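Local coordinates for 3',5'-cyclic-nucleotide phosphodiesterase 1 (Saccharomyces cerevisiae, PDB 4OJV), which belongs to the class-II phosphodiesterase family and folds in the metallo-beta-lactamase manner, holding a pair of zinc ions at one edge of its beta sandwich, at residues H128-H133 against V211-G216; C242-Q247 against V324-S329; C280-S285 against E289-H294; D335-I340 against I358-E363. All coordinates share one frame; numbering follows the deposited sequence.

Contact 1. Residues H128-H133 against V211-G216; sequences HPHLDH and VHHGIG. With ZN (zinc ion), chain D; ZN (zinc ion), chain E.
His128, His130 and His213 converge on one zinc ion, and this three-histidine grip is the tight part of the contact. His-Pro-His-Leu-Asp-His, residues 128-133, is the HxHxDH signature of the metallo-beta-lactamase fold. His213 reaches over from strand 204-215, its CG anti to the backbone N (chi1 174°), and brings NE2 to 2.1 Å from the metal. The loop answers with NE2 of His128 and ND1 of His130. His213 turns an edge toward the face of His128 in an offset edge-to-face pair, planes 85° apart, whereas it meets His130 rim to rim. The ring nitrogens come as close as 3.1 Å, His128 NE2 to His213 NE2, drawn together by the metal. Histidine suits these places because its second nitrogen can be anchored: His213 ND1 bonds to Gly293 O, which limits rotation of the ring. Asp132 and His133 belong to the other zinc, through OD2 and NE2 at 2.1 Å each, and His128 CE1 lies 3.2 Å above the plane of the His133 ring, over its centre. Asp244 completes the protein ligands of the first site, Asp244 and His326 those of the second. Beyond His213 the strand leaves the site, with Gly214 partly exposed and Ile215 exposed. Water 1 bridges the two zincs and donates to Asp132 OD1 at 2.7 Å. Two metals on one oxygen would be expected to polarise it strongly, probably making its proton easier to lose.

Contact 2. Residues C242-Q247 against V324-S329; sequences CGDVEQ and VTHVKS. With ZN (zinc ion), chain E; ZN (zinc ion), chain D; SO4 (sulfate ion), chain B.
The imidazole of His326 carries Asp244 OD1 over one face, 3.0 Å above the ring plane and displaced toward the rim near CD2, with carboxylate and ring planes 64° apart. At its edge, NE2 binds a zinc ion at 2.1 Å; a sulfate oxygen, O4, is modelled nearby, though its position is doubtful. The other carboxylate oxygen, Asp244 OD2, serves both metals, 2.1 Å from the zinc held by His326 and 2.2 Å from its partner. A short, rigid aspartate fits this bridging role. His326 ND1 bonds to Ser281 OG, a second-shell link that helps fix the turn of the ring. Sulfate, probably from the crystallisation liquor, binds through O3, 2.2 Å from the zinc that His326 does not bind. Lys328 runs out extended and then bends at its last torsion (chi4 -65°), bringing NZ to 2.8 Å from sulfate O2, where its charge suits an anion; Gly13 O is another partner of NZ. Farther back, water 2 links Cys242 O to Thr325 OG1. Strand-end loops supplying a metal-bridging aspartate and a histidine are characteristic of the two-zinc site of the metallo-beta-lactamase fold.

Contact 3. Residues C280-S285 against E289-H294; sequences CSCPLS and EQLYGH. With SO4 (sulfate ion), chain B.
Helix 288-291 ends in a type II beta turn from Leu291 to His294, closed by a backbone bond from His294 N to Leu291 O (2.9 Å), and this helix-and-turn excursion packs against the loop that leaves strand 273-279 near the zinc site. Gly293 takes the third position of the turn with a positive phi, a place that glycine fills without strain. Cys282 is the apolar part of the contact. Its CB touches Leu291 CD1 at 4.0 Å, while SG rests against the helix backbone, 3.4 Å from Gln290 O; a small, polarisable side chain fits against the carbonyl in this buried position. Leu291 CG stands anti to its backbone nitrogen (chi1 -177°), which swings the methyl back toward the cysteine. At the other end, Ser281 lies over one face of the His294 imidazole. OG is 3.1 Å above the ring plane and offset toward the rim, and CB makes an off-centre CH-pi contact, 4.2 Å from the ring centroid and 30° off the normal. Glu279 ties the two together, taking bonds from Ser281 OG with OE2 and from His294 ND1 with OE1. Gln290 is fastened by its NE2 to Ser329 O. With ND1 so anchored, His294 presents its opposite nitrogen to the pocket, where NE2 donates to O2 of the sulfate at 2.6 Å, with an N-H...O angle of 161°.

Contact 4. Residues D335-I340 against I358-E363; sequences DPRLTI and ISIALE
Arg337, in the first turn of helix 336-350, lies on Ile360 of strand 357-360, helix and last strand of a beta-alpha-beta unit. The arginine works in two parts: its aliphatic stem packs and its guanidinium pairs. CB, CG and CD all border Ile360 CG2, with CD 3.9 Å away, and the beta-branched isoleucine provides a second branch for the helix backbone, since its CD1 stops 3.5 Å from Arg337 O. A chi2 of -63° bends CD1 there. The arginine chain is extended about CB-CG and then kinks at chi3 (-61°), which carries the guanidinium back beside Asp335. That aspartate is the N-cap: OD1 accepts Arg337 N on its anti side and Arg337 NE through its syn lone pair, while OD2 takes Arg337 NH2 at 2.8 Å by its own syn lone pair. The side-on, two-pronged salt bridge is nearly flat and almost straight, 173° at NE, so it holds the guanidinium's orientation. NH2 has a further acceptor in Pro66 O, and Asp335 OD2 one in Ser67 OG. On the strand side, Leu362 CD2 comes to 3.7 Å from Arg337 NH1. Glu363 OE1 stands 4.4 Å from NH1, beyond a salt bridge, and Glu363 OE2 is held by Ala11 N. Water 3 fills the separation, accepting from Arg337 NH1 at 2.9 Å and donating to both Ala361 O and Glu363 OE1.

How the contacts relate
From the N terminus, contact 1 comes first: it closes a span of 77 residues and ties the loop after strand 121-125, in one sheet, to strand 204-215 of the other. Contact 2 then closes a second long span, bringing together the loops that follow strands 238-242 and 321-325, and it shares both zinc ions and water 1 with contact 1. Contact 3 is a short closure lying within that second span; it meets contact 2 at the sulfate. Contact 4 follows in series, joining helix 336-350 to strand 357-360, the neighbour of strand 321-325. None of the four cross; the last is farthest from contact 1, centres about 22 Å apart.

Contact 1. Residues H128-H133 against V211-G216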
loop_
_atom_site.group_PDB
_atom_site.type_symbol
_atom_site.label_atom_id
_atom_site.label_comp_id
_atom_site.label_asym_id
_atom_site.label_seq_id
_atom_site.Cartn_x
_atom_site.Cartn_y
_atom_site.Cartn_z
ATOM N N HIS A 128 -4.679 15.531 -0.287
ATOM C CA HIS A 128 -5.284 15.304 -1.596
ATOM C C HIS A 128 -5.552 13.833 -1.740
ATOM O O HIS A 128 -4.961 13.033 -1.013
ATOM C CB HIS A 128 -4.443 15.884 -2.744
ATOM C CG HIS A 128 -3.117 15.181 -2.994
ATOM N ND1 HIS A 128 -2.110 15.121 -2.082
ATOM C CD2 HIS A 128 -2.649 14.543 -4.142
ATOM C CE1 HIS A 128 -1.047 14.481 -2.638
ATOM N NE2 HIS A 128 -1.373 14.133 -3.901
ATOM N N PRO A 129 -6.458 13.443 -2.651
ATOM C CA PRO A 129 -6.937 12.064 -2.676
ATOM C C PRO A 129 -6.177 11.131 -3.620
ATOM O O PRO A 129 -6.642 10.032 -3.894
ATOM C CB PRO A 129 -8.389 12.227 -3.113
ATOM C CG PRO A 129 -8.319 13.370 -4.077
ATOM C CD PRO A 129 -7.307 14.320 -3.482
ATOM N N HIS A 130 -4.985 11.521 -4.073
ATOM C CA HIS A 130 -4.149 10.555 -4.811
ATOM C C HIS A 130 -3.939 9.323 -3.970
ATOM O O HIS A 130 -3.768 9.402 -2.740
ATOM C CB HIS A 130 -2.786 11.119 -5.196
ATOM C CG HIS A 130 -2.787 11.968 -6.439
ATOM N ND1 HIS A 130 -1.791 12.866 -6.709
ATOM C CD2 HIS A 130 -3.667 12.009 -7.507
ATOM C CE1 HIS A 130 -2.054 13.446 -7.899
ATOM N NE2 HIS A 130 -3.209 12.934 -8.373
ATOM N N LEU A 131 -3.950 8.170 -4.635
ATOM C CA LEU A 131 -3.996 6.897 -3.927
ATOM C C LEU A 131 -2.860 6.715 -2.899
ATOM O O LEU A 131 -3.092 6.118 -1.840
ATOM C CB LEU A 131 -4.073 5.738 -4.930
ATOM C CG LEU A 131 -4.420 4.350 -4.362
ATOM C CD1 LEU A 131 -5.312 3.580 -5.337
ATOM C CD2 LEU A 131 -3.161 3.566 -4.031
ATOM N N ASP A 132 -1.653 7.212 -3.202
ATOM C CA ASP A 132 -0.520 7.090 -2.275
ATOM C C ASP A 132 -0.727 7.839 -0.959
ATOM O O ASP A 132 -0.011 7.583 0.008
ATOM C CB ASP A 132 0.845 7.473 -2.916
ATOM C CG ASP A 132 0.878 8.918 -3.477
ATOM O OD1 ASP A 132 -0.098 9.252 -4.191
ATOM O OD2 ASP A 132 1.839 9.755 -3.240
ATOM N N HIS A 133 -1.714 8.734 -0.901
ATOM C CA HIS A 133 -1.994 9.498 0.314
ATOM C C HIS A 133 -3.179 8.972 1.068
ATOM O O HIS A 133 -3.509 9.505 2.125
ATOM C CB HIS A 133 -2.146 10.994 0.003
ATOM C CG HIS A 133 -0.884 11.588 -0.552
ATOM N ND1 HIS A 133 -0.061 12.419 0.144
ATOM C CD2 HIS A 133 -0.273 11.366 -1.766
ATOM C CE1 HIS A 133 1.008 12.706 -0.614
ATOM N NE2 HIS A 133 0.886 12.051 -1.771
ATOM N N VAL A 211 -3.257 24.501 -2.361
ATOM C CA VAL A 211 -2.084 24.727 -3.208
ATOM C C VAL A 211 -2.257 23.966 -4.532
ATOM O O VAL A 211 -3.178 23.149 -4.670
ATOM C CB VAL A 211 -0.746 24.345 -2.508
ATOM C CG1 VAL A 211 -0.526 25.161 -1.239
ATOM C CG2 VAL A 211 -0.667 22.849 -2.217
ATOM N N HIS A 212 -1.379 24.239 -5.497
ATOM C CA HIS A 212 -1.399 23.538 -6.784
ATOM C C HIS A 212 -0.547 22.294 -6.791
ATOM O O HIS A 212 0.549 22.275 -6.223
ATOM C CB HIS A 212 -0.917 24.437 -7.914
ATOM C CG HIS A 212 -1.769 25.655 -8.146
ATOM N ND1 HIS A 212 -3.030 25.602 -8.618
ATOM C CD2 HIS A 212 -1.478 26.989 -7.948
ATOM C CE1 HIS A 212 -3.512 26.857 -8.726
ATOM N NE2 HIS A 212 -2.563 27.702 -8.316
ATOM N N HIS A 213 -1.008 21.278 -7.519
ATOM C CA HIS A 213 -0.319 19.983 -7.626
ATOM C C HIS A 213 -0.516 19.405 -9.015
ATOM O O HIS A 213 -0.846 18.235 -9.200
ATOM C CB HIS A 213 -0.782 19.069 -6.474
ATOM C CG HIS A 213 -0.262 17.641 -6.523
ATOM N ND1 HIS A 213 0.972 17.314 -6.961
ATOM C CD2 HIS A 213 -0.872 16.453 -6.154
ATOM C CE1 HIS A 213 1.133 15.972 -6.890
ATOM N NE2 HIS A 213 0.015 15.447 -6.381
ATOM N N GLY A 214 -0.314 20.251 -10.026
ATOM C CA GLY A 214 -0.320 19.801 -11.413
ATOM C C GLY A 214 -1.690 19.877 -12.047
ATOM O O GLY A 214 -2.580 20.587 -11.569
ATOM N N ILE A 215 -1.855 19.134 -13.132
ATOM C CA ILE A 215 -3.093 19.168 -13.913
ATOM C C ILE A 215 -3.453 17.763 -14.371
ATOM O O ILE A 215 -2.583 16.890 -14.465
ATOM C CB ILE A 215 -3.009 20.114 -15.143
ATOM C CG1 ILE A 215 -1.896 19.664 -16.097
ATOM C CG2 ILE A 215 -2.822 21.566 -14.713
ATOM C CD1 ILE A 215 -1.858 20.391 -17.426
ATOM N N GLY A 216 -4.731 17.546 -14.655
ATOM C CA GLY A 216 -5.176 16.260 -15.170
ATOM C C GLY A 216 -4.515 15.906 -16.491
ATOM O O GLY A 216 -4.380 16.763 -17.367
HETATM ZN ZN ZN D . -0.064 13.491 -5.517
HETATM ZN ZN ZN E . 2.062 11.863 -3.538
HETATM O O HOH W 1 0.485 11.813 -4.793
#

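Contact 2. Residues C242-Q247 against V324-S329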
loop_
_atom_site.group_PDB
_atom_site.type_symbol
_atom_site.label_atom_id
_atom_site.label_comp_id
_atom_site.label_asym_id
_atom_site.label_seq_id
_atom_site.Cartn_x
_atom_site.Cartn_y
_atom_site.Cartn_z
ATOM N N CYS A 242 2.778 19.466 4.774
ATOM C CA CYS A 242 2.367 19.773 3.401
ATOM C C CYS A 242 1.963 18.557 2.585
ATOM O O CYS A 242 2.571 17.484 2.676
ATOM C CB CYS A 242 3.512 20.468 2.655
ATOM S SG CYS A 242 4.102 21.986 3.431
ATOM N N GLY A 243 0.958 18.748 1.741
ATOM C CA GLY A 243 0.713 17.816 0.647
ATOM C C GLY A 243 1.589 18.123 -0.554
ATOM O O GLY A 243 2.258 19.170 -0.591
ATOM N N ASP A 244 1.561 17.223 -1.541
ATOM C CA ASP A 244 2.345 17.363 -2.777
ATOM C C ASP A 244 2.041 18.739 -3.381
ATOM O O ASP A 244 0.907 19.227 -3.285
ATOM C CB ASP A 244 1.987 16.290 -3.839
ATOM C CG ASP A 244 2.103 14.809 -3.353
ATOM O OD1 ASP A 244 2.569 14.676 -2.171
ATOM O OD2 ASP A 244 1.667 13.833 -4.164
ATOM N N VAL A 245 3.030 19.349 -4.018
ATOM C CA VAL A 245 2.887 20.733 -4.459
ATOM C C VAL A 245 3.892 21.051 -5.558
ATOM O O VAL A 245 4.990 20.487 -5.605
ATOM C CB VAL A 245 3.035 21.708 -3.255
ATOM C CG1 VAL A 245 4.446 21.646 -2.672
ATOM C CG2 VAL A 245 2.669 23.141 -3.634
ATOM N N GLU A 246 3.493 21.968 -6.441
ATOM C CA GLU A 246 4.384 22.573 -7.427
ATOM C C GLU A 246 4.295 24.094 -7.320
ATOM O O GLU A 246 3.334 24.636 -6.767
ATOM C CB GLU A 246 4.016 22.111 -8.840
ATOM C CG GLU A 246 2.620 22.520 -9.267
ATOM C CD GLU A 246 2.307 22.181 -10.705
ATOM O OE1 GLU A 246 1.185 22.513 -11.130
ATOM O OE2 GLU A 246 3.167 21.587 -11.399
ATOM N N GLN A 247 5.304 24.777 -7.848
ATOM C CA GLN A 247 5.290 26.238 -7.939
ATOM C C GLN A 247 4.054 26.729 -8.703
ATOM O O GLN A 247 3.574 26.061 -9.614
ATOM C CB GLN A 247 6.580 26.716 -8.629
ATOM C CG GLN A 247 6.672 28.209 -8.928
ATOM C CD GLN A 247 7.854 28.578 -9.811
ATOM O OE1 GLN A 247 8.503 29.604 -9.596
ATOM N NE2 GLN A 247 8.136 27.750 -10.814
ATOM N N VAL A 324 12.263 17.253 4.636
ATOM C CA VAL A 324 11.951 16.977 3.236
ATOM C C VAL A 324 11.271 15.623 3.122
ATOM O O VAL A 324 11.788 14.616 3.607
ATOM C CB VAL A 324 13.243 16.997 2.403
ATOM C CG1 VAL A 324 12.981 16.655 0.946
ATOM C CG2 VAL A 324 13.914 18.359 2.506
ATOM N N THR A 325 10.112 15.611 2.477
ATOM C CA THR A 325 9.279 14.423 2.375
ATOM C C THR A 325 9.093 14.002 0.921
ATOM O O THR A 325 9.477 14.717 -0.006
ATOM C CB THR A 325 7.892 14.716 2.974
ATOM O OG1 THR A 325 7.264 15.728 2.176
ATOM C CG2 THR A 325 8.021 15.197 4.424
ATOM N N HIS A 326 8.488 12.832 0.728
ATOM C CA HIS A 326 7.946 12.432 -0.576
ATOM C C HIS A 326 9.001 12.331 -1.647
ATOM O O HIS A 326 8.744 12.584 -2.815
ATOM C CB HIS A 326 6.832 13.411 -0.989
ATOM C CG HIS A 326 5.849 12.861 -1.991
ATOM N ND1 HIS A 326 6.056 12.922 -3.325
ATOM C CD2 HIS A 326 4.594 12.296 -1.815
ATOM C CE1 HIS A 326 5.006 12.386 -3.963
ATOM N NE2 HIS A 326 4.105 12.013 -3.047
ATOM N N VAL A 327 10.213 11.941 -1.270
ATOM C CA VAL A 327 11.252 11.735 -2.274
ATOM C C VAL A 327 10.930 10.462 -3.058
ATOM O O VAL A 327 10.617 9.419 -2.480
ATOM C CB VAL A 327 12.664 11.673 -1.652
ATOM C CG1 VAL A 327 13.714 11.364 -2.714
ATOM C CG2 VAL A 327 12.988 12.991 -0.957
ATOM N N LYS A 328 10.998 10.565 -4.380
ATOM C CA LYS A 328 10.699 9.432 -5.245
ATOM C C LYS A 328 11.917 8.546 -5.457
ATOM O O LYS A 328 13.062 9.019 -5.442
ATOM C CB LYS A 328 10.187 9.943 -6.589
ATOM C CG LYS A 328 8.790 10.538 -6.490
ATOM C CD LYS A 328 8.262 11.031 -7.832
ATOM C CE LYS A 328 6.835 11.565 -7.747
ATOM N NZ LYS A 328 5.797 10.553 -7.387
ATOM N N SER A 329 11.683 7.254 -5.673
ATOM C CA SER A 329 12.757 6.392 -6.179
ATOM C C SER A 329 13.091 6.792 -7.607
ATOM O O SER A 329 12.279 7.393 -8.326
ATOM C CB SER A 329 12.364 4.915 -6.188
ATOM O OG SER A 329 12.060 4.444 -4.905
HETATM ZN ZN ZN E . 2.062 11.863 -3.538
HETATM ZN ZN ZN D . -0.064 13.491 -5.517
HETATM S S SO4 B . 2.349 11.736 -6.974
HETATM O O1 SO4 B . 1.534 10.501 -7.140
HETATM O O2 SO4 B . 3.387 11.780 -8.048
HETATM O O3 SO4 B . 1.477 12.953 -7.028
HETATM O O4 SO4 B . 3.023 11.624 -5.655
HETATM O O HOH W 2 5.097 16.753 3.520
HETATM O O HOH W 1 0.485 11.813 -4.793
#

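Contact 3. Residues C280-S285 against E289-H294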
loop_
_atom_site.group_PDB
_atom_site.type_symbol
_atom_site.label_atom_id
_atom_site.label_comp_id
_atom_site.label_asym_id
_atom_site.label_seq_id
_atom_site.Cartn_x
_atom_site.Cartn_y
_atom_site.Cartn_z
ATOM N N CYS A 280 10.313 17.291 -1.595
ATOM C CA CYS A 280 11.171 17.549 -2.738
ATOM C C CYS A 280 11.259 16.223 -3.473
ATOM O O CYS A 280 12.150 15.412 -3.219
ATOM C CB CYS A 280 12.540 18.081 -2.318
ATOM S SG CYS A 280 13.455 18.772 -3.710
ATOM N N SER A 281 10.304 15.980 -4.366
ATOM C CA SER A 281 10.172 14.659 -4.959
ATOM C C SER A 281 11.371 14.255 -5.798
ATOM O O SER A 281 11.709 13.072 -5.865
ATOM C CB SER A 281 8.922 14.579 -5.832
ATOM O OG SER A 281 7.731 14.623 -5.073
ATOM N N CYS A 282 11.983 15.237 -6.461
ATOM C CA CYS A 282 12.989 14.966 -7.478
ATOM C C CYS A 282 14.257 15.772 -7.246
ATOM O O CYS A 282 14.192 16.894 -6.719
ATOM C CB CYS A 282 12.459 15.356 -8.850
ATOM S SG CYS A 282 10.939 14.532 -9.326
ATOM N N PRO A 283 15.418 15.224 -7.664
ATOM C CA PRO A 283 16.660 15.996 -7.677
ATOM C C PRO A 283 16.668 16.983 -8.840
ATOM O O PRO A 283 15.746 16.996 -9.664
ATOM C CB PRO A 283 17.728 14.924 -7.893
ATOM C CG PRO A 283 17.033 13.871 -8.686
ATOM C CD PRO A 283 15.618 13.850 -8.166
ATOM N N LEU A 284 17.726 17.786 -8.921
ATOM C CA LEU A 284 17.858 18.762 -10.003
ATOM C C LEU A 284 17.881 18.144 -11.401
ATOM O O LEU A 284 17.414 18.776 -12.354
ATOM C CB LEU A 284 19.096 19.634 -9.800
ATOM C CG LEU A 284 19.034 20.647 -8.653
ATOM C CD1 LEU A 284 20.414 21.239 -8.410
ATOM C CD2 LEU A 284 18.012 21.743 -8.925
ATOM N N SER A 285 18.412 16.925 -11.523
ATOM C CA SER A 285 18.491 16.252 -12.828
ATOM C C SER A 285 17.096 16.140 -13.445
ATOM O O SER A 285 16.206 15.503 -12.875
ATOM C CB SER A 285 19.173 14.885 -12.712
ATOM O OG SER A 285 18.458 14.016 -11.850
ATOM N N GLU A 289 8.805 14.099 -16.767
ATOM C CA GLU A 289 7.719 13.157 -16.476
ATOM C C GLU A 289 7.562 12.854 -14.986
ATOM O O GLU A 289 6.450 12.639 -14.507
ATOM C CB GLU A 289 7.913 11.844 -17.249
ATOM C CG GLU A 289 7.661 11.932 -18.752
ATOM C CD GLU A 289 8.759 12.666 -19.506
ATOM O OE1 GLU A 289 9.909 12.708 -19.016
ATOM O OE2 GLU A 289 8.472 13.205 -20.596
ATOM N N GLN A 290 8.679 12.838 -14.262
ATOM C CA GLN A 290 8.667 12.550 -12.831
ATOM C C GLN A 290 8.443 13.808 -11.986
ATOM O O GLN A 290 7.978 13.726 -10.845
ATOM C CB GLN A 290 9.971 11.859 -12.419
ATOM C CG GLN A 290 9.822 10.913 -11.235
ATOM C CD GLN A 290 11.100 10.165 -10.897
ATOM O OE1 GLN A 290 12.195 10.551 -11.312
ATOM N NE2 GLN A 290 10.965 9.087 -10.126
ATOM N N LEU A 291 8.756 14.967 -12.559
ATOM C CA LEU A 291 8.674 16.237 -11.836
ATOM C C LEU A 291 7.302 16.921 -11.888
ATOM O O LEU A 291 6.981 17.715 -11.001
ATOM C CB LEU A 291 9.781 17.191 -12.308
ATOM C CG LEU A 291 9.942 18.561 -11.637
ATOM C CD1 LEU A 291 10.207 18.423 -10.143
ATOM C CD2 LEU A 291 11.055 19.346 -12.314
ATOM N N TYR A 292 6.499 16.628 -12.912
ATOM C CA TYR A 292 5.172 17.242 -13.051
ATOM C C TYR A 292 4.367 17.173 -11.753
ATOM O O TYR A 292 4.180 16.091 -11.181
ATOM C CB TYR A 292 4.361 16.603 -14.187
ATOM C CG TYR A 292 4.901 16.837 -15.586
ATOM C CD1 TYR A 292 5.057 15.773 -16.474
ATOM C CD2 TYR A 292 5.245 18.119 -16.024
ATOM C CE1 TYR A 292 5.546 15.977 -17.755
ATOM C CE2 TYR A 292 5.735 18.332 -17.306
ATOM C CZ TYR A 292 5.884 17.258 -18.165
ATOM O OH TYR A 292 6.368 17.461 -19.438
ATOM N N GLY A 293 3.909 18.339 -11.298
ATOM C CA GLY A 293 3.110 18.458 -10.074
ATOM C C GLY A 293 3.901 18.481 -8.776
ATOM O O GLY A 293 3.308 18.511 -7.697
ATOM N N HIS A 294 5.232 18.522 -8.879
ATOM C CA HIS A 294 6.126 18.369 -7.729
ATOM C C HIS A 294 7.203 19.414 -7.684
ATOM O O HIS A 294 7.295 20.268 -8.581
ATOM C CB HIS A 294 6.751 16.975 -7.744
ATOM C CG HIS A 294 5.757 15.867 -7.508
ATOM N ND1 HIS A 294 5.056 15.758 -6.361
ATOM C CD2 HIS A 294 5.340 14.825 -8.321
ATOM C CE1 HIS A 294 4.250 14.684 -6.430
ATOM N NE2 HIS A 294 4.421 14.115 -7.630
HETATM S S SO4 B . 2.349 11.736 -6.974
HETATM O O1 SO4 B . 1.534 10.501 -7.140
HETATM O O2 SO4 B . 3.387 11.780 -8.048
HETATM O O3 SO4 B . 1.477 12.953 -7.028
HETATM O O4 SO4 B . 3.023 11.624 -5.655
#

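Contact 4. Residues D335-I340 against I358-E363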
loop_
_atom_site.group_PDB
_atom_site.type_symbol
_atom_site.label_atom_id
_atom_site.label_comp_id
_atom_site.label_asym_id
_atom_site.label_seq_id
_atom_site.Cartn_x
_atom_site.Cartn_y
_atom_site.Cartn_z
ATOM N N ASP A 335 21.362 7.288 -3.871
ATOM C CA ASP A 335 20.088 7.530 -3.203
ATOM C C ASP A 335 19.665 8.983 -3.436
ATOM O O ASP A 335 20.388 9.912 -3.066
ATOM C CB ASP A 335 20.278 7.231 -1.712
ATOM C CG ASP A 335 18.974 7.172 -0.918
ATOM O OD1 ASP A 335 18.059 7.997 -1.141
ATOM O OD2 ASP A 335 18.905 6.294 -0.030
ATOM N N PRO A 336 18.488 9.197 -4.063
ATOM C CA PRO A 336 18.108 10.572 -4.382
ATOM C C PRO A 336 17.861 11.422 -3.145
ATOM O O PRO A 336 17.941 12.636 -3.231
ATOM C CB PRO A 336 16.814 10.406 -5.189
ATOM C CG PRO A 336 16.279 9.082 -4.775
ATOM C CD PRO A 336 17.495 8.226 -4.556
ATOM N N ARG A 337 17.584 10.802 -2.000
ATOM C CA ARG A 337 17.439 11.583 -0.776
ATOM C C ARG A 337 18.758 12.274 -0.423
ATOM O O ARG A 337 18.758 13.411 0.048
ATOM C CB ARG A 337 16.988 10.696 0.374
ATOM C CG ARG A 337 15.589 10.133 0.157
ATOM C CD ARG A 337 15.211 9.090 1.189
ATOM N NE ARG A 337 16.116 7.943 1.164
ATOM C CZ ARG A 337 16.101 6.967 2.062
ATOM N NH1 ARG A 337 15.209 6.991 3.050
ATOM N NH2 ARG A 337 16.980 5.975 1.976
ATOM N N LEU A 338 19.874 11.583 -0.657
ATOM C CA LEU A 338 21.193 12.159 -0.393
ATOM C C LEU A 338 21.515 13.242 -1.416
ATOM O O LEU A 338 22.000 14.315 -1.055
ATOM C CB LEU A 338 22.265 11.066 -0.363
ATOM C CG LEU A 338 22.102 10.005 0.736
ATOM C CD1 LEU A 338 23.142 8.900 0.611
ATOM C CD2 LEU A 338 22.135 10.637 2.121
ATOM N N THR A 339 21.239 12.968 -2.692
ATOM C CA THR A 339 21.441 13.960 -3.746
ATOM C C THR A 339 20.653 15.237 -3.456
ATOM O O THR A 339 21.190 16.348 -3.491
ATOM C CB THR A 339 21.034 13.379 -5.106
ATOM O OG1 THR A 339 21.812 12.206 -5.360
ATOM C CG2 THR A 339 21.201 14.398 -6.233
ATOM N N ILE A 340 19.369 15.068 -3.154
ATOM C CA ILE A 340 18.479 16.192 -2.866
ATOM C C ILE A 340 18.934 16.977 -1.636
ATOM O O ILE A 340 18.942 18.211 -1.652
ATOM C CB ILE A 340 17.020 15.691 -2.726
ATOM C CG1 ILE A 340 16.455 15.382 -4.116
ATOM C CG2 ILE A 340 16.142 16.674 -1.964
ATOM C CD1 ILE A 340 15.263 14.442 -4.110
ATOM N N ILE A 358 18.195 21.448 7.301
ATOM C CA ILE A 358 17.484 20.601 6.347
ATOM C C ILE A 358 17.769 19.140 6.654
ATOM O O ILE A 358 18.923 18.737 6.804
ATOM C CB ILE A 358 17.852 20.944 4.884
ATOM C CG1 ILE A 358 17.765 22.460 4.640
ATOM C CG2 ILE A 358 16.959 20.161 3.926
ATOM C CD1 ILE A 358 18.167 22.889 3.244
ATOM N N SER A 359 16.693 18.362 6.761
ATOM C CA SER A 359 16.773 16.929 7.008
ATOM C C SER A 359 15.798 16.228 6.081
ATOM O O SER A 359 14.785 16.803 5.687
ATOM C CB SER A 359 16.378 16.602 8.455
ATOM O OG SER A 359 17.223 17.245 9.390
ATOM N N ILE A 360 16.084 14.975 5.751
ATOM C CA ILE A 360 15.124 14.136 5.034
ATOM C C ILE A 360 14.285 13.399 6.069
ATOM O O ILE A 360 14.826 12.873 7.041
ATOM C CB ILE A 360 15.838 13.105 4.118
ATOM C CG1 ILE A 360 16.843 13.782 3.165
ATOM C CG2 ILE A 360 14.825 12.252 3.360
ATOM C CD1 ILE A 360 16.256 14.753 2.162
ATOM N N ALA A 361 12.967 13.351 5.853
ATOM C CA ALA A 361 12.059 12.552 6.683
ATOM C C ALA A 361 12.356 11.070 6.528
ATOM O O ALA A 361 12.421 10.567 5.409
ATOM C CB ALA A 361 10.609 12.813 6.304
ATOM N N LEU A 362 12.532 10.381 7.654
ATOM C CA LEU A 362 12.849 8.955 7.662
ATOM C C LEU A 362 11.776 8.155 8.364
ATOM O O LEU A 362 11.501 8.365 9.552
ATOM C CB LEU A 362 14.193 8.698 8.344
ATOM C CG LEU A 362 15.448 9.296 7.703
ATOM C CD1 LEU A 362 16.662 9.093 8.603
ATOM C CD2 LEU A 362 15.684 8.704 6.322
ATOM N N GLU A 363 11.183 7.225 7.626
ATOM C CA GLU A 363 10.167 6.345 8.169
ATOM C C GLU A 363 10.678 5.618 9.398
ATOM O O GLU A 363 11.877 5.316 9.502
ATOM C CB GLU A 363 9.778 5.303 7.127
ATOM C CG GLU A 363 9.113 5.877 5.904
ATOM C CD GLU A 363 10.047 6.331 4.796
ATOM O OE1 GLU A 363 11.321 6.446 4.947
ATOM O OE2 GLU A 363 9.430 6.579 3.735
HETATM O O HOH W 3 12.781 8.502 3.564
#